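Local coordinates for D-lactate dehydrogenase (Fermentative) (Pseudomonas aeruginosa, PDB 6ABJ), which probably catalyses the NADH-dependent interconversion of pyruvate and D-lactate, at residues Y116-V121 with T168-E173; V217-P222 with A243-T248; R250-N255 with V275-A280. All coordinates share one frame; numbering follows the deposited sequence.

Contact 1 of 3, residues Y116-V121 with T168-E173; sequences YSPHAV and TGQIGE. With ACT (acetate ion), chain D.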
# COMPACT_ATOMS: atom_id res chain seq x y z
N TYR B 116 -20.22 24.35 6.22
CA TYR B 116 -19.99 23.58 5.02
C TYR B 116 -21.26 22.89 4.59
O TYR B 116 -22.16 22.68 5.41
CB TYR B 116 -18.91 22.54 5.29
CG TYR B 116 -17.54 23.13 5.62
CD1 TYR B 116 -16.92 24.00 4.74
CD2 TYR B 116 -16.90 22.86 6.83
CE1 TYR B 116 -15.68 24.54 5.03
CE2 TYR B 116 -15.68 23.45 7.13
CZ TYR B 116 -15.09 24.28 6.21
OH TYR B 116 -13.87 24.86 6.48
N SER B 117 -21.36 22.59 3.30
CA SER B 117 -22.46 21.83 2.71
C SER B 117 -22.84 20.59 3.52
O SER B 117 -21.99 19.67 3.72
CB SER B 117 -22.03 21.35 1.32
OG SER B 117 -22.87 20.32 0.81
N PRO B 118 -24.09 20.51 3.95
CA PRO B 118 -24.46 19.41 4.82
C PRO B 118 -24.53 18.10 4.08
O PRO B 118 -24.18 17.09 4.67
CB PRO B 118 -25.85 19.82 5.35
CG PRO B 118 -26.35 20.86 4.38
CD PRO B 118 -25.16 21.55 3.87
N HIS B 119 -24.95 18.09 2.82
CA HIS B 119 -24.90 16.83 2.08
C HIS B 119 -23.49 16.29 1.89
O HIS B 119 -23.27 15.09 2.05
CB HIS B 119 -25.61 16.94 0.75
CG HIS B 119 -27.07 17.07 0.90
ND1 HIS B 119 -27.88 16.00 1.21
CD2 HIS B 119 -27.89 18.15 0.83
CE1 HIS B 119 -29.13 16.41 1.32
NE2 HIS B 119 -29.16 17.72 1.09
N ALA B 120 -22.56 17.14 1.53
CA ALA B 120 -21.18 16.69 1.32
C ALA B 120 -20.64 16.05 2.58
O ALA B 120 -20.04 14.94 2.53
CB ALA B 120 -20.29 17.82 0.88
N VAL B 121 -20.82 16.72 3.72
CA VAL B 121 -20.27 16.26 4.98
C VAL B 121 -20.97 14.99 5.49
O VAL B 121 -20.32 14.03 5.91
CB VAL B 121 -20.22 17.39 6.06
CG1 VAL B 121 -19.62 16.87 7.37
CG2 VAL B 121 -19.34 18.54 5.56
N THR B 168 -28.24 17.41 16.32
CA THR B 168 -29.21 17.28 15.25
C THR B 168 -29.49 18.61 14.56
O THR B 168 -30.59 18.81 14.05
CB THR B 168 -30.51 16.60 15.71
OG1 THR B 168 -31.10 17.30 16.84
CG2 THR B 168 -30.21 15.15 16.10
N GLY B 169 -28.45 19.42 14.47
CA GLY B 169 -28.35 20.49 13.50
C GLY B 169 -28.44 20.03 12.09
O GLY B 169 -28.78 18.90 11.78
N GLN B 170 -28.17 20.95 11.16
CA GLN B 170 -28.32 20.64 9.75
C GLN B 170 -27.53 19.34 9.27
O GLN B 170 -28.02 18.54 8.52
CB GLN B 170 -27.87 21.84 8.93
CG GLN B 170 -28.99 22.83 8.63
CD GLN B 170 -28.94 23.16 7.16
OE1 GLN B 170 -29.94 23.05 6.46
NE2 GLN B 170 -27.73 23.48 6.65
N ILE B 171 -26.29 19.23 9.65
CA ILE B 171 -25.49 18.10 9.15
C ILE B 171 -26.01 16.82 9.82
O ILE B 171 -26.26 15.81 9.15
CB ILE B 171 -23.99 18.32 9.37
CG1 ILE B 171 -23.49 19.55 8.63
CG2 ILE B 171 -23.23 17.10 8.81
CD1 ILE B 171 -22.07 19.98 8.95
N GLY B 172 -26.22 16.88 11.13
CA GLY B 172 -26.71 15.71 11.87
C GLY B 172 -28.03 15.23 11.33
O GLY B 172 -28.29 14.01 11.21
N GLU B 173 -28.92 16.17 11.01
CA GLU B 173 -30.22 15.82 10.44
C GLU B 173 -30.08 15.17 9.08
O GLU B 173 -30.77 14.19 8.74
CB GLU B 173 -31.13 17.08 10.37
CG GLU B 173 -32.46 16.76 9.71
CD GLU B 173 -33.34 18.03 9.37
OE1 GLU B 173 -33.17 19.06 10.05
OE2 GLU B 173 -34.16 17.91 8.45
C ACT D . -11.81 24.15 9.11
O ACT D . -11.37 24.10 10.28
OXT ACT D . -12.87 24.75 8.83
CH3 ACT D . -11.03 23.49 8.01
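The hydroxyl of Tyr116 has two hydrogen-bond partners. Tyr116 OH lies 2.6 Å from OXT of a bound acetate, to which it donates, and it is also bonded to Ala93 N. The acetate oxygen sits at the edge of the phenol ring, in its plane, and the same ion is held by Gly94 N. The acetate probably comes from the crystallisation liquor. The other end of Tyr116 faces residues 168-173 by its backbone, with Tyr116 O 4.5 Å from Ile171 CD1.

The segments lead into the first turns of helices 118-134 and 170-181. The second follows strand 162-166 of the Rossmann fold, and Gly169 and Gly172 fit its glycine-rich GxGxxG turn. Gln170 and Ile171 bind NADH in this protein, although this chain is empty of it.

Ile171 carries the contact, and its two branches take different partners. With CG1 beside the backbone N (chi1 -61°), that branch lies against Pro118, and Ile171 CG1 is 3.9 Å from Pro118 CA. The other branch points to Val121, where Ile171 CG2 meets Val121 CG1 at 3.9 Å. These two side chains run at a slant to each other. Gln170 closes the outer edge. Its chain bends at chi2, and the amide NE2 rests 3.7 Å from Pro118 CG, a plain van der Waals contact.

No hydrogen bond links the two segments. Each turn is tied internally instead, as in the 2.8 Å bond from Glu173 N to Gly169 O. Tyr116 also stacks on Phe314, another NADH-binding residue, and His119 stacks on His159 of a second subunit. Ser117 is the N-cap of helix 118-134: its OG accepts from Ala120 N at 3.3 Å, with an N-H...O angle of 166°.

Contact 2 of 3, residues V217-P222 with A243-T248; sequences VSLHCP and AMLINT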
# COMPACT_ATOMS: atom_id res chain seq x y z
N VAL B 217 -22.10 5.50 16.45
CA VAL B 217 -22.28 6.84 17.04
C VAL B 217 -21.64 7.83 16.13
O VAL B 217 -20.51 7.61 15.71
CB VAL B 217 -21.63 6.89 18.40
CG1 VAL B 217 -21.68 8.30 18.96
CG2 VAL B 217 -22.25 5.91 19.36
N SER B 218 -22.34 8.94 15.75
CA SER B 218 -21.73 9.86 14.86
C SER B 218 -21.87 11.25 15.49
O SER B 218 -22.94 11.59 15.91
CB SER B 218 -22.38 9.85 13.48
OG SER B 218 -21.66 10.63 12.57
N LEU B 219 -20.74 11.99 15.56
CA LEU B 219 -20.73 13.30 16.19
C LEU B 219 -21.01 14.41 15.16
O LEU B 219 -20.32 14.55 14.14
CB LEU B 219 -19.40 13.56 16.85
CG LEU B 219 -18.94 12.49 17.80
CD1 LEU B 219 -17.52 12.68 18.33
CD2 LEU B 219 -19.87 12.44 18.99
N HIS B 220 -22.03 15.21 15.48
CA HIS B 220 -22.34 16.38 14.69
C HIS B 220 -22.72 17.61 15.53
O HIS B 220 -23.38 18.50 15.02
CB HIS B 220 -23.47 16.07 13.76
CG HIS B 220 -23.19 14.89 12.89
ND1 HIS B 220 -22.51 14.98 11.69
CD2 HIS B 220 -23.49 13.59 13.06
CE1 HIS B 220 -22.41 13.78 11.16
NE2 HIS B 220 -23.02 12.92 11.97
N CYS B 221 -22.30 17.67 16.78
CA CYS B 221 -22.62 18.82 17.61
C CYS B 221 -21.51 19.87 17.48
O CYS B 221 -20.33 19.51 17.27
CB CYS B 221 -22.79 18.38 19.04
SG CYS B 221 -21.36 17.42 19.64
N PRO B 222 -21.88 21.18 17.64
CA PRO B 222 -20.89 22.24 17.74
C PRO B 222 -19.90 22.02 18.87
O PRO B 222 -20.22 21.41 19.93
CB PRO B 222 -21.75 23.51 18.02
CG PRO B 222 -23.05 23.20 17.32
CD PRO B 222 -23.26 21.73 17.64
N ALA B 243 -18.60 -1.11 19.24
CA ALA B 243 -19.34 -0.15 18.49
C ALA B 243 -18.40 0.60 17.55
O ALA B 243 -17.17 0.58 17.72
CB ALA B 243 -20.05 0.83 19.41
N MET B 244 -19.00 1.28 16.61
CA MET B 244 -18.29 2.17 15.68
C MET B 244 -18.51 3.64 16.10
O MET B 244 -19.65 4.04 16.31
CB MET B 244 -18.87 1.95 14.29
CG MET B 244 -18.33 2.90 13.23
SD MET B 244 -19.03 2.56 11.60
CE MET B 244 -18.24 1.03 11.19
N LEU B 245 -17.43 4.42 16.06
CA LEU B 245 -17.51 5.89 16.27
C LEU B 245 -17.02 6.64 15.06
O LEU B 245 -15.94 6.35 14.54
CB LEU B 245 -16.65 6.23 17.49
CG LEU B 245 -16.62 7.71 17.85
CD1 LEU B 245 -17.95 8.28 18.32
CD2 LEU B 245 -15.56 7.92 18.94
N ILE B 246 -17.78 7.66 14.66
CA ILE B 246 -17.45 8.51 13.54
C ILE B 246 -17.40 9.98 14.08
O ILE B 246 -18.35 10.45 14.72
CB ILE B 246 -18.53 8.43 12.44
CG1 ILE B 246 -18.74 6.96 11.99
CG2 ILE B 246 -18.20 9.29 11.23
CD1 ILE B 246 -17.51 6.28 11.39
N ASN B 247 -16.30 10.66 13.81
CA ASN B 247 -16.21 12.08 14.10
C ASN B 247 -15.86 12.84 12.85
O ASN B 247 -14.68 12.89 12.40
CB ASN B 247 -15.19 12.39 15.18
CG ASN B 247 -15.24 13.87 15.59
OD1 ASN B 247 -16.19 14.58 15.23
ND2 ASN B 247 -14.22 14.32 16.27
N THR B 248 -16.89 13.39 12.22
CA THR B 248 -16.69 14.44 11.20
C THR B 248 -16.97 15.87 11.73
O THR B 248 -17.04 16.77 10.94
CB THR B 248 -17.56 14.17 9.97
OG1 THR B 248 -18.96 14.17 10.36
CG2 THR B 248 -17.23 12.77 9.35
O HOH W 1 -19.60 12.59 12.42
O HOH W 2 -20.52 16.71 10.95
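Strands 217-219 and 243-247 run parallel, 12° apart in direction and 4.8 Å between axes. They are neighbours in the Rossmann sheet, joined through helix 233-238 as a beta-alpha-beta unit. Val217 N donates to Met244 O (2.9 Å), Ile246 N to Val217 O, and Leu219 N to Ile246 O (3.0 Å).

Val217, Leu219, Leu245 and Asn247 share one face. Leu245 swings CG away from its own N (chi1 180°), which lets CD1 reach Val217 CG1 at 3.8 Å. Leu219 CD1 lies 3.8 Å from the amide carbon CG of Asn247, whose OD1 is bonded to Gly249 N. Ser218 and Ile246 occupy the other face, where helix 118-134 covers Ile246.

At the C-terminal ends of the strands the chains part and two waters bridge them. One water accepts from Thr248 N, donates to Leu219 O and, weakly, to Ile246 O, and is bonded to Ser218 OG. It also lies over a face of the His220 ring, toward the rim. His220 NE2 makes a weak, bent bond to Ser218 OG. Thr248 binds NADH in this protein. Its OG1 is joined to His220 through a second water, 3.0 Å from Thr248 OG1 and 2.7 Å from His220 ND1.

Contact 3 of 3, residues R250-N255 with V275-A280; sequences RGALVN and VYEEEA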
# COMPACT_ATOMS: atom_id res chain seq x y z
N ARG B 250 -15.74 18.18 14.96
CA ARG B 250 -14.51 18.95 15.22
C ARG B 250 -13.62 18.09 16.05
O ARG B 250 -14.08 17.32 16.85
CB ARG B 250 -14.80 20.25 16.07
CG ARG B 250 -15.60 21.34 15.35
CD ARG B 250 -14.81 22.16 14.32
NE ARG B 250 -13.56 22.64 14.91
CZ ARG B 250 -13.48 23.57 15.88
NH1 ARG B 250 -14.56 24.17 16.38
NH2 ARG B 250 -12.28 23.91 16.35
N GLY B 251 -12.32 18.24 15.85
CA GLY B 251 -11.33 17.38 16.50
C GLY B 251 -11.46 17.31 17.98
O GLY B 251 -11.41 16.23 18.59
N ALA B 252 -11.73 18.47 18.58
CA ALA B 252 -11.72 18.55 20.04
C ALA B 252 -12.95 17.92 20.68
O ALA B 252 -13.05 17.93 21.90
CB ALA B 252 -11.54 20.04 20.50
N LEU B 253 -13.91 17.43 19.89
CA LEU B 253 -15.08 16.69 20.47
C LEU B 253 -14.65 15.42 21.13
O LEU B 253 -15.36 14.84 21.95
CB LEU B 253 -16.15 16.42 19.41
CG LEU B 253 -16.87 17.60 18.80
CD1 LEU B 253 -17.86 17.18 17.72
CD2 LEU B 253 -17.61 18.47 19.83
N VAL B 254 -13.45 14.95 20.79
CA VAL B 254 -13.00 13.69 21.29
C VAL B 254 -11.60 13.82 21.92
O VAL B 254 -10.81 14.67 21.51
CB VAL B 254 -13.02 12.69 20.10
CG1 VAL B 254 -11.70 12.68 19.38
CG2 VAL B 254 -13.31 11.32 20.61
N ASN B 255 -11.33 13.00 22.91
CA ASN B 255 -10.02 12.91 23.48
C ASN B 255 -9.32 11.75 22.82
O ASN B 255 -9.42 10.61 23.25
CB ASN B 255 -10.07 12.68 25.01
CG ASN B 255 -8.71 12.79 25.66
OD1 ASN B 255 -7.69 13.04 25.00
ND2 ASN B 255 -8.67 12.53 26.96
N VAL B 275 -11.64 14.63 11.31
CA VAL B 275 -11.08 15.76 12.03
C VAL B 275 -10.27 15.25 13.18
O VAL B 275 -10.46 14.10 13.67
CB VAL B 275 -12.22 16.71 12.55
CG1 VAL B 275 -13.04 17.27 11.38
CG2 VAL B 275 -13.10 15.98 13.49
N TYR B 276 -9.37 16.10 13.63
CA TYR B 276 -8.44 15.76 14.71
C TYR B 276 -8.03 17.07 15.40
O TYR B 276 -7.90 18.12 14.77
CB TYR B 276 -7.26 15.02 14.14
CG TYR B 276 -6.24 14.61 15.13
CD1 TYR B 276 -6.51 13.62 16.07
CD2 TYR B 276 -4.98 15.17 15.13
CE1 TYR B 276 -5.55 13.24 17.01
CE2 TYR B 276 -4.02 14.77 16.05
CZ TYR B 276 -4.31 13.83 16.99
OH TYR B 276 -3.38 13.44 17.95
N GLU B 277 -7.90 17.00 16.71
CA GLU B 277 -7.69 18.19 17.52
C GLU B 277 -6.40 18.90 17.14
O GLU B 277 -6.40 20.11 17.00
CB GLU B 277 -7.72 17.80 18.99
CG GLU B 277 -7.58 18.96 19.95
CD GLU B 277 -7.96 18.58 21.37
OE1 GLU B 277 -8.25 17.41 21.68
OE2 GLU B 277 -7.99 19.47 22.20
N GLU B 278 -5.33 18.20 16.83
CA GLU B 278 -4.19 18.99 16.40
C GLU B 278 -4.19 19.38 14.87
O GLU B 278 -3.16 19.84 14.38
CB GLU B 278 -2.88 18.31 16.80
CG GLU B 278 -2.93 17.64 18.16
CD GLU B 278 -3.13 18.62 19.31
OE1 GLU B 278 -3.08 19.84 19.06
OE2 GLU B 278 -3.33 18.16 20.45
N GLU B 279 -5.31 19.22 14.12
CA GLU B 279 -5.26 19.16 12.66
C GLU B 279 -4.66 20.34 11.85
O GLU B 279 -3.98 20.10 10.84
CB GLU B 279 -6.63 18.82 12.10
CG GLU B 279 -7.62 19.94 12.08
CD GLU B 279 -8.92 19.51 11.49
OE1 GLU B 279 -9.50 18.55 12.00
OE2 GLU B 279 -9.39 20.15 10.55
N ALA B 280 -4.89 21.60 12.22
CA ALA B 280 -4.38 22.70 11.40
C ALA B 280 -2.84 22.67 11.26
O ALA B 280 -2.29 23.08 10.22
CB ALA B 280 -4.90 24.04 11.92
O HOH W 3 -9.05 14.59 18.29
O HOH W 4 -8.09 14.81 20.66
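Gly251 packs its backbone directly on the peptide between Tyr276 and Glu277. Gly251 CA is 3.5 Å from Tyr276 C and as near to Glu277 N. Val275 pushes in beside it with one methyl. With CG1 anti to the carbonyl carbon (chi1 -60°), the other methyl, CG2, is left between the backbone N and that carbon, 3.4 Å from Gly251 N and close to Arg250 C. Glu277 covers the next residue. Its CG is anti to the backbone N (chi1 -177°) and the chain is extended beyond, which lays the carboxylate alongside Ala252. Ala252 CB is 4.0 Å from Glu277 CD.

Polar links between the segments pass through water. One water donates to Gly251 O (2.9 Å) and accepts from Glu277 N (3.1 Å). A second donates to both Val254 O (2.9 Å) and Glu277 OE1 (2.8 Å).

The two segments are loops after strands 243-247 and 268-273, neighbours in the parallel Rossmann sheet. Both loops leave the C-terminal ends of their strands. Thr248 and Asp274, just before them in the chain, bind NADH in this protein.

Further out, Arg228 and His229 hold the Glu277 carboxylate. OE2 forms a salt bridge with Arg228, and OE1 takes a hydrogen bond from His229 NE2. This partnering would probably keep Glu277 charged. Asn247 ND2 bonds to Arg250 O, the same carbonyl that accepts from Leu253 N in the 3-10 turn 251-253. Tyr276 to Glu279 form a type I beta turn, with Glu279 N bonded to Tyr276 O. The Tyr276 hydroxyl is bonded to Asp294. The Glu279 side chain reaches back to the turn's start: its OE1 accepts from Tyr276 N through the anti lone pair, at an N-H...O angle of 163°, while OE2 is bonded to His311 ND1.

How the contacts relate
Contacts 2 and 3 are buried, and contact 1 lies at the surface. Contact 2 is sheet, held by direct backbone hydrogen bonds. Contact 3 continues from strand 243-247 into its following loop, and there water replaces the direct bonds. Contact 1 joins two helix starts by apolar side chains. Contact 2 touches both of the others. Ile171 CG2 packs on His220 ND1 at 3.6 Å, and Asn247 ND2 meets Val275 CG2 at 3.4 Å. Contacts 1 and 3 do not touch, with nearest atoms about 7 Å apart. NADH-binding residues fall within contacts 1 and 2, and the loops of contact 3 begin just after Thr248 and Asp274, which also bind NADH.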